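Local coordinates for protein tRNA (adenine(58)-N(1))-methyltransferase TrmI (PDB 2PWY) that catalyses the S-adenosyl-L-methionine-dependent methylation of adenosine 58 in tRNA to N(1)-methyladenosine, an activity required for growth at extreme temperatures, at residues A[83-88]-A[111-116]; A[72-77]-A[134-139]. One frame throughout, in Å; residues are numbered along the deposited sequence.

Interaction 1: A[83-88]-A[111-116]; sequences KDASAM and TLFLAR
The hydroxyl oxygen of S86, whose backbone lies beside the ring of F113, is satisfied by another chain: OG hydrogen-bonds to OG1 of T90 of the second subunit and, weakly, to OG of S86 of that subunit. This serine sits on helix 82-91, which packs against helix 109-118 in the class I, Rossmann-like methyltransferase fold; the second helix follows the glycine-rich turn after strand 99-103. A small polar residue suits this position, because A87 of the second subunit packs on it and its hydroxyl finds a partner there.

Between the two helices the joint is chiefly one methyl against one ring. A85 CB comes down over a face of F113, a CH-pi contact 3.7 Å from the ring centroid and 18° off the ring normal. It is offset toward the CG-CD1 side of the rim and lies 3.6 Å from F113 CG. Alanine fits because its methyl leaves room for the flat ring, and the CA atoms of A85 and F113 are 6.4 Å apart. F113 turns its CG opposite its own carbonyl carbon (chi1 -86°), laying the ring between the two helices, where L66 and L70 of helix 66-72 and T90 of the second subunit also touch it. With an alanine in place of F113, the A85 methyl would probably lose the surface it rests on, and a gap would open between helices 66-72, 82-91 and 109-118.

On another side of helix 82-91, K83 NZ forms a salt bridge with D84 OD1 at 2.8 Å and also hydrogen-bonds to V224 O and T246 OG1. Obliquely to the F113 ring, the backbone N of S86 lies 3.9 Å from CD2.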
ATOM      1  N   LYS A  83       7.148   0.879 -13.825  1.00  8.80           N
ATOM      2  CA  LYS A  83       7.538   1.118 -12.430  1.00  9.03           C
ATOM      3  C   LYS A  83       8.642   0.144 -11.992  1.00  8.75           C
ATOM      4  O   LYS A  83       9.538   0.480 -11.200  1.00  9.62           O
ATOM      5  CB  LYS A  83       6.323   1.008 -11.503  1.00  8.27           C
ATOM      6  CG  LYS A  83       5.740  -0.394 -11.370  1.00 10.05           C
ATOM      7  CD  LYS A  83       4.544  -0.409 -10.423  1.00 10.53           C
ATOM      8  CE  LYS A  83       3.974  -1.835 -10.335  1.00 11.60           C
ATOM      9  NZ  LYS A  83       4.896  -2.807  -9.668  1.00 13.21           N
ATOM     10  N   ASP A  84       8.554  -1.077 -12.505  1.00  8.39           N
ATOM     11  CA  ASP A  84       9.494  -2.131 -12.136  1.00  9.14           C
ATOM     12  C   ASP A  84      10.811  -1.999 -12.883  1.00  8.94           C
ATOM     13  O   ASP A  84      11.873  -2.201 -12.295  1.00  9.11           O
ATOM     14  CB  ASP A  84       8.857  -3.498 -12.397  1.00  9.44           C
ATOM     15  CG  ASP A  84       7.541  -3.675 -11.641  1.00 10.57           C
ATOM     16  OD1 ASP A  84       7.537  -3.409 -10.430  1.00 11.56           O
ATOM     17  OD2 ASP A  84       6.529  -4.046 -12.268  1.00 11.90           O
ATOM     18  N   ALA A  85      10.748  -1.661 -14.168  1.00  8.86           N
ATOM     19  CA  ALA A  85      11.964  -1.495 -14.979  1.00  9.38           C
ATOM     20  C   ALA A  85      12.790  -0.322 -14.437  1.00  9.17           C
ATOM     21  O   ALA A  85      14.010  -0.418 -14.296  1.00  9.49           O
ATOM     22  CB  ALA A  85      11.614  -1.298 -16.441  1.00  9.78           C
ATOM     23  N   SER A  86      12.102   0.763 -14.100  1.00  9.40           N
ATOM     24  CA  SER A  86      12.702   1.921 -13.443  1.00 10.62           C
ATOM     25  C   SER A  86      13.441   1.528 -12.154  1.00 10.09           C
ATOM     26  O   SER A  86      14.612   1.900 -11.949  1.00 10.34           O
ATOM     27  CB  SER A  86      11.590   2.939 -13.135  1.00 10.67           C
ATOM     28  OG  SER A  86      12.102   4.087 -12.485  1.00 16.00           O
ATOM     29  N   ALA A  87      12.768   0.771 -11.286  1.00  9.04           N
ATOM     30  CA  ALA A  87      13.373   0.306 -10.035  1.00  8.74           C
ATOM     31  C   ALA A  87      14.542  -0.636 -10.290  1.00  9.17           C
ATOM     32  O   ALA A  87      15.568  -0.557  -9.603  1.00  9.18           O
ATOM     33  CB  ALA A  87      12.331  -0.347  -9.137  1.00  9.09           C
ATOM     34  N   MET A  88      14.400  -1.518 -11.279  1.00  8.64           N
ATOM     35  CA  MET A  88      15.478  -2.474 -11.572  1.00  8.78           C
ATOM     36  C   MET A  88      16.776  -1.784 -11.968  1.00  9.17           C
ATOM     37  O   MET A  88      17.852  -2.199 -11.547  1.00  9.07           O
ATOM     38  CB  MET A  88      15.057  -3.476 -12.642  1.00  7.96           C
ATOM     39  CG  MET A  88      14.029  -4.445 -12.137  1.00  9.37           C
ATOM     40  SD  MET A  88      13.476  -5.573 -13.416  1.00  9.80           S
ATOM     41  CE  MET A  88      14.883  -6.691 -13.474  1.00  9.07           C
ATOM     42  N   THR A 111      14.753  -4.001 -21.935  1.00  7.70           N
ATOM     43  CA  THR A 111      15.917  -3.712 -22.778  1.00  7.97           C
ATOM     44  C   THR A 111      16.092  -2.209 -22.999  1.00  7.80           C
ATOM     45  O   THR A 111      17.201  -1.685 -22.883  1.00  7.10           O
ATOM     46  CB  THR A 111      15.839  -4.420 -24.147  1.00  8.43           C
ATOM     47  OG1 THR A 111      15.527  -5.808 -23.945  1.00 10.12           O
ATOM     48  CG2 THR A 111      17.184  -4.281 -24.877  1.00  6.93           C
ATOM     49  N   LEU A 112      14.990  -1.521 -23.300  1.00  7.43           N
ATOM     50  CA  LEU A 112      15.044  -0.082 -23.527  1.00  7.55           C
ATOM     51  C   LEU A 112      15.481   0.699 -22.287  1.00  7.63           C
ATOM     52  O   LEU A 112      16.307   1.617 -22.389  1.00  7.49           O
ATOM     53  CB  LEU A 112      13.697   0.409 -24.066  1.00  7.44           C
ATOM     54  CG  LEU A 112      13.450   0.063 -25.545  1.00  8.66           C
ATOM     55  CD1 LEU A 112      11.972   0.214 -25.870  1.00  7.38           C
ATOM     56  CD2 LEU A 112      14.328   0.934 -26.497  1.00  8.76           C
ATOM     57  N   PHE A 113      14.961   0.315 -21.121  1.00  7.31           N
ATOM     58  CA  PHE A 113      15.355   0.947 -19.856  1.00  7.47           C
ATOM     59  C   PHE A 113      16.851   0.733 -19.595  1.00  7.47           C
ATOM     60  O   PHE A 113      17.592   1.673 -19.257  1.00  8.08           O
ATOM     61  CB  PHE A 113      14.519   0.403 -18.692  1.00  7.25           C
ATOM     62  CG  PHE A 113      13.218   1.135 -18.508  1.00  7.52           C
ATOM     63  CD1 PHE A 113      12.116   0.832 -19.301  1.00  7.81           C
ATOM     64  CD2 PHE A 113      13.116   2.155 -17.556  1.00  9.87           C
ATOM     65  CE1 PHE A 113      10.895   1.538 -19.146  1.00  8.13           C
ATOM     66  CE2 PHE A 113      11.911   2.858 -17.390  1.00 10.50           C
ATOM     67  CZ  PHE A 113      10.808   2.553 -18.184  1.00  8.48           C
ATOM     68  N   LEU A 114      17.299  -0.504 -19.783  1.00  7.70           N
ATOM     69  CA  LEU A 114      18.719  -0.852 -19.607  1.00  7.91           C
ATOM     70  C   LEU A 114      19.632  -0.066 -20.567  1.00  8.41           C
ATOM     71  O   LEU A 114      20.704   0.432 -20.180  1.00  7.94           O
ATOM     72  CB  LEU A 114      18.921  -2.368 -19.792  1.00  8.01           C
ATOM     73  CG  LEU A 114      18.197  -3.316 -18.811  1.00  6.92           C
ATOM     74  CD1 LEU A 114      18.457  -4.769 -19.236  1.00 10.34           C
ATOM     75  CD2 LEU A 114      18.596  -3.074 -17.358  1.00  9.93           C
ATOM     76  N   ALA A 115      19.186   0.059 -21.814  1.00  8.51           N
ATOM     77  CA  ALA A 115      19.957   0.734 -22.864  1.00  9.63           C
ATOM     78  C   ALA A 115      20.122   2.234 -22.595  1.00  9.45           C
ATOM     79  O   ALA A 115      21.190   2.781 -22.815  1.00  9.58           O
ATOM     80  CB  ALA A 115      19.313   0.480 -24.236  1.00  9.44           C
ATOM     81  N   ARG A 116      19.071   2.894 -22.104  1.00  9.32           N
ATOM     82  CA  ARG A 116      19.191   4.289 -21.654  1.00 10.27           C
ATOM     83  C   ARG A 116      20.191   4.435 -20.537  1.00 10.66           C
ATOM     84  O   ARG A 116      20.979   5.392 -20.532  1.00 10.59           O
ATOM     85  CB  ARG A 116      17.866   4.818 -21.134  1.00 10.45           C
ATOM     86  CG  ARG A 116      16.892   5.236 -22.205  1.00 11.65           C
ATOM     87  CD  ARG A 116      15.729   5.937 -21.543  1.00 12.19           C
ATOM     88  NE  ARG A 116      14.885   6.562 -22.542  1.00 13.13           N
ATOM     89  CZ  ARG A 116      13.806   7.286 -22.272  1.00 12.36           C
ATOM     90  NH1 ARG A 116      13.421   7.476 -21.015  1.00 12.92           N
ATOM     91  NH2 ARG A 116      13.115   7.814 -23.279  1.00 12.52           N
TER

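Interaction 2: A[72-77]-A[134-139]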
ATOM      1  N   HIS A  72       2.054   0.688 -24.718  1.00 13.93           N
ATOM      2  CA  HIS A  72       1.262   0.674 -25.960  1.00 13.92           C
ATOM      3  C   HIS A  72       1.900  -0.077 -27.139  1.00 13.52           C
ATOM      4  O   HIS A  72       1.206  -0.432 -28.100  1.00 13.23           O
ATOM      5  CB  HIS A  72       0.864   2.112 -26.364  1.00 14.21           C
ATOM      6  CG  HIS A  72       0.079   2.830 -25.310  1.00 15.44           C
ATOM      7  ND1 HIS A  72      -1.288   2.691 -25.175  1.00 18.44           N
ATOM      8  CD2 HIS A  72       0.470   3.661 -24.314  1.00 15.55           C
ATOM      9  CE1 HIS A  72      -1.703   3.403 -24.142  1.00 17.10           C
ATOM     10  NE2 HIS A  72      -0.658   4.008 -23.607  1.00 18.12           N
ATOM     11  N   MET A  73       3.205  -0.349 -27.066  1.00 12.90           N
ATOM     12  CA  MET A  73       3.887  -1.069 -28.145  1.00 13.11           C
ATOM     13  C   MET A  73       3.355  -2.498 -28.325  1.00 13.91           C
ATOM     14  O   MET A  73       2.864  -3.119 -27.373  1.00 13.81           O
ATOM     15  CB  MET A  73       5.408  -1.105 -27.918  1.00 12.94           C
ATOM     16  CG  MET A  73       5.853  -1.973 -26.740  1.00 11.66           C
ATOM     17  SD  MET A  73       7.618  -1.834 -26.446  1.00 12.59           S
ATOM     18  CE  MET A  73       7.850  -3.179 -25.294  1.00 10.44           C
ATOM     19  N   LYS A  74       3.451  -2.990 -29.557  1.00 15.12           N
ATOM     20  CA  LYS A  74       3.115  -4.369 -29.909  1.00 16.86           C
ATOM     21  C   LYS A  74       3.961  -5.287 -29.040  1.00 16.79           C
ATOM     22  O   LYS A  74       5.115  -4.964 -28.724  1.00 17.09           O
ATOM     23  CB  LYS A  74       3.436  -4.604 -31.393  1.00 16.70           C
ATOM     24  CG  LYS A  74       3.038  -5.964 -31.967  1.00 19.11           C
ATOM     25  CD  LYS A  74       3.405  -6.025 -33.451  1.00 19.64           C
ATOM     26  CE  LYS A  74       3.107  -7.387 -34.070  1.00 24.39           C
ATOM     27  NZ  LYS A  74       1.762  -7.420 -34.702  1.00 27.25           N
ATOM     28  N   ARG A  75       3.394  -6.414 -28.632  1.00 17.11           N
ATOM     29  CA  ARG A  75       4.163  -7.383 -27.860  1.00 17.47           C
ATOM     30  C   ARG A  75       3.781  -8.819 -28.163  1.00 17.88           C
ATOM     31  O   ARG A  75       2.675  -9.085 -28.642  1.00 18.04           O
ATOM     32  CB  ARG A  75       4.024  -7.108 -26.356  1.00 17.85           C
ATOM     33  CG  ARG A  75       2.731  -7.605 -25.700  1.00 17.80           C
ATOM     34  CD  ARG A  75       1.563  -6.635 -25.875  1.00 19.58           C
ATOM     35  NE  ARG A  75       1.977  -5.239 -25.693  1.00 19.18           N
ATOM     36  CZ  ARG A  75       2.053  -4.612 -24.521  1.00 19.87           C
ATOM     37  NH1 ARG A  75       2.445  -3.343 -24.488  1.00 17.79           N
ATOM     38  NH2 ARG A  75       1.749  -5.247 -23.388  1.00 18.31           N
ATOM     39  N   SER A  76       4.694  -9.744 -27.883  1.00 18.05           N
ATOM     40  CA  SER A  76       4.300 -11.139 -27.719  1.00 18.81           C
ATOM     41  C   SER A  76       4.378 -11.407 -26.221  1.00 18.50           C
ATOM     42  O   SER A  76       3.348 -11.433 -25.535  1.00 18.49           O
ATOM     43  CB  SER A  76       5.166 -12.090 -28.552  1.00 19.25           C
ATOM     44  OG  SER A  76       6.536 -11.941 -28.230  1.00 22.22           O
ATOM     45  N   ALA A  77       5.600 -11.535 -25.707  1.00 18.02           N
ATOM     46  CA  ALA A  77       5.826 -11.574 -24.265  1.00 17.47           C
ATOM     47  C   ALA A  77       5.441 -10.237 -23.622  1.00 16.93           C
ATOM     48  O   ALA A  77       5.792  -9.175 -24.126  1.00 16.16           O
ATOM     49  CB  ALA A  77       7.283 -11.909 -23.977  1.00 17.68           C
ATOM     50  N   LEU A 134      12.176 -12.657 -30.031  1.00 13.84           N
ATOM     51  CA  LEU A 134      13.347 -11.834 -30.322  1.00 13.73           C
ATOM     52  C   LEU A 134      13.122 -10.886 -31.505  1.00 13.73           C
ATOM     53  O   LEU A 134      13.471  -9.715 -31.435  1.00 13.60           O
ATOM     54  CB  LEU A 134      14.595 -12.694 -30.542  1.00 13.62           C
ATOM     55  CG  LEU A 134      15.884 -11.900 -30.789  1.00 13.42           C
ATOM     56  CD1 LEU A 134      16.188 -10.906 -29.649  1.00 12.77           C
ATOM     57  CD2 LEU A 134      17.065 -12.836 -31.006  1.00 13.51           C
ATOM     58  N   ALA A 135      12.515 -11.387 -32.581  1.00 13.66           N
ATOM     59  CA  ALA A 135      12.206 -10.532 -33.726  1.00 13.58           C
ATOM     60  C   ALA A 135      11.339  -9.326 -33.345  1.00 13.54           C
ATOM     61  O   ALA A 135      11.648  -8.199 -33.740  1.00 13.46           O
ATOM     62  CB  ALA A 135      11.559 -11.340 -34.847  1.00 13.82           C
ATOM     63  N   GLN A 136      10.286  -9.554 -32.553  1.00 13.33           N
ATOM     64  CA  GLN A 136       9.411  -8.461 -32.109  1.00 13.73           C
ATOM     65  C   GLN A 136      10.170  -7.502 -31.191  1.00 12.97           C
ATOM     66  O   GLN A 136      10.041  -6.277 -31.315  1.00 12.70           O
ATOM     67  CB  GLN A 136       8.152  -8.991 -31.406  1.00 14.41           C
ATOM     68  CG  GLN A 136       7.097  -7.906 -31.090  1.00 17.00           C
ATOM     69  CD  GLN A 136       6.641  -7.145 -32.330  1.00 20.75           C
ATOM     70  OE1 GLN A 136       6.252  -7.754 -33.330  1.00 24.73           O
ATOM     71  NE2 GLN A 136       6.686  -5.814 -32.272  1.00 20.89           N
ATOM     72  N   ALA A 137      10.975  -8.064 -30.287  1.00 12.22           N
ATOM     73  CA  ALA A 137      11.757  -7.242 -29.354  1.00 11.55           C
ATOM     74  C   ALA A 137      12.693  -6.322 -30.127  1.00 11.37           C
ATOM     75  O   ALA A 137      12.772  -5.130 -29.844  1.00 11.46           O
ATOM     76  CB  ALA A 137      12.538  -8.112 -28.385  1.00 11.49           C
ATOM     77  N   GLU A 138      13.390  -6.880 -31.112  1.00 11.57           N
ATOM     78  CA  GLU A 138      14.288  -6.080 -31.939  1.00 12.18           C
ATOM     79  C   GLU A 138      13.532  -4.961 -32.656  1.00 12.12           C
ATOM     80  O   GLU A 138      13.996  -3.826 -32.653  1.00 11.70           O
ATOM     81  CB  GLU A 138      15.090  -6.969 -32.901  1.00 12.31           C
ATOM     82  CG  GLU A 138      16.044  -7.917 -32.157  1.00 13.53           C
ATOM     83  CD  GLU A 138      16.877  -8.797 -33.074  1.00 14.06           C
ATOM     84  OE1 GLU A 138      16.618  -8.804 -34.291  1.00 19.62           O
ATOM     85  OE2 GLU A 138      17.789  -9.495 -32.571  1.00 15.18           O
ATOM     86  N   ARG A 139      12.367  -5.258 -33.238  1.00 12.60           N
ATOM     87  CA  ARG A 139      11.557  -4.201 -33.874  1.00 13.34           C
ATOM     88  C   ARG A 139      11.185  -3.118 -32.868  1.00 12.35           C
ATOM     89  O   ARG A 139      11.296  -1.916 -33.157  1.00 11.43           O
ATOM     90  CB  ARG A 139      10.289  -4.766 -34.537  1.00 13.25           C
ATOM     91  CG  ARG A 139      10.540  -5.445 -35.890  1.00 16.58           C
ATOM     92  CD  ARG A 139       9.231  -5.772 -36.640  1.00 17.08           C
ATOM     93  NE  ARG A 139       8.481  -6.855 -36.006  1.00 22.74           N
ATOM     94  CZ  ARG A 139       8.688  -8.155 -36.218  1.00 23.69           C
ATOM     95  NH1 ARG A 139       9.630  -8.566 -37.062  1.00 24.58           N
ATOM     96  NH2 ARG A 139       7.950  -9.048 -35.571  1.00 24.29           N
TER
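K74 and Q136 cross at about a right angle, the aliphatic part of the lysine running over the end of the glutamine. The lysine methylenes follow the amide from one end to the other: K74 CB lies 3.6 Å from Q136 NE2, whereas K74 CE is 3.3 Å from Q136 OE1. Between them, K74 CD meets the amide carbon, Q136 CD, at 3.6 Å. The long lysine chain gives apolar cover along its length, and K74 as a whole is exposed, its chain bending at chi4 before NZ. Q136 leaves its helix with CG anti to the backbone N and then bends at chi2 (57°), which swings the amide against the lysine methylenes.

Both ends of that amide are held. NE2 hydrogen-bonds to N140 OD1, and N140 ND2 in turn reaches K74 O. OE1 takes a bond from R139 NH2 at 3.1 Å; the bond is fairly straight at the hydrogen (162°), but the donor stands above the carbonyl plane while OE1 lies near the guanidinium plane. A glutamine suits this place because it can donate and accept at once.

In the class I methyltransferase fold, helix 131-144 follows strand 123-128, and the loop 73-77 passes this helix on the way from helix 66-72 to the cofactor pocket. A77 touches the bound S-adenosyl-L-homocysteine, and S107, a cofactor-binding residue, hydrogen-bonds to S76 N and A77 O. R75 points its CB away from the helix and folds back on its own loop: NE (2.8 Å) and NH1 (2.9 Å) grip M73 O side-on, with that oxygen in the guanidinium plane.

How the interactions relate
Interaction 1 is wholly buried near the centre of the chain, whereas interaction 2 is only partly buried, with exposed K74 at its margin. They share no secondary-structure element, yet both belong to the catalytic domain, and 83-88 with 111-116 is nested inside the loop closed by 72-77 and 134-139. Helix 66-72 links them: it packs on the ring of interaction 1 and runs straight into the loop of interaction 2. Their chemistry follows their places. The helix pair joins by apolar packing at a subunit interface, while the loop and helix meet through methylenes and an amide held by polar neighbours, next to the cofactor pocket.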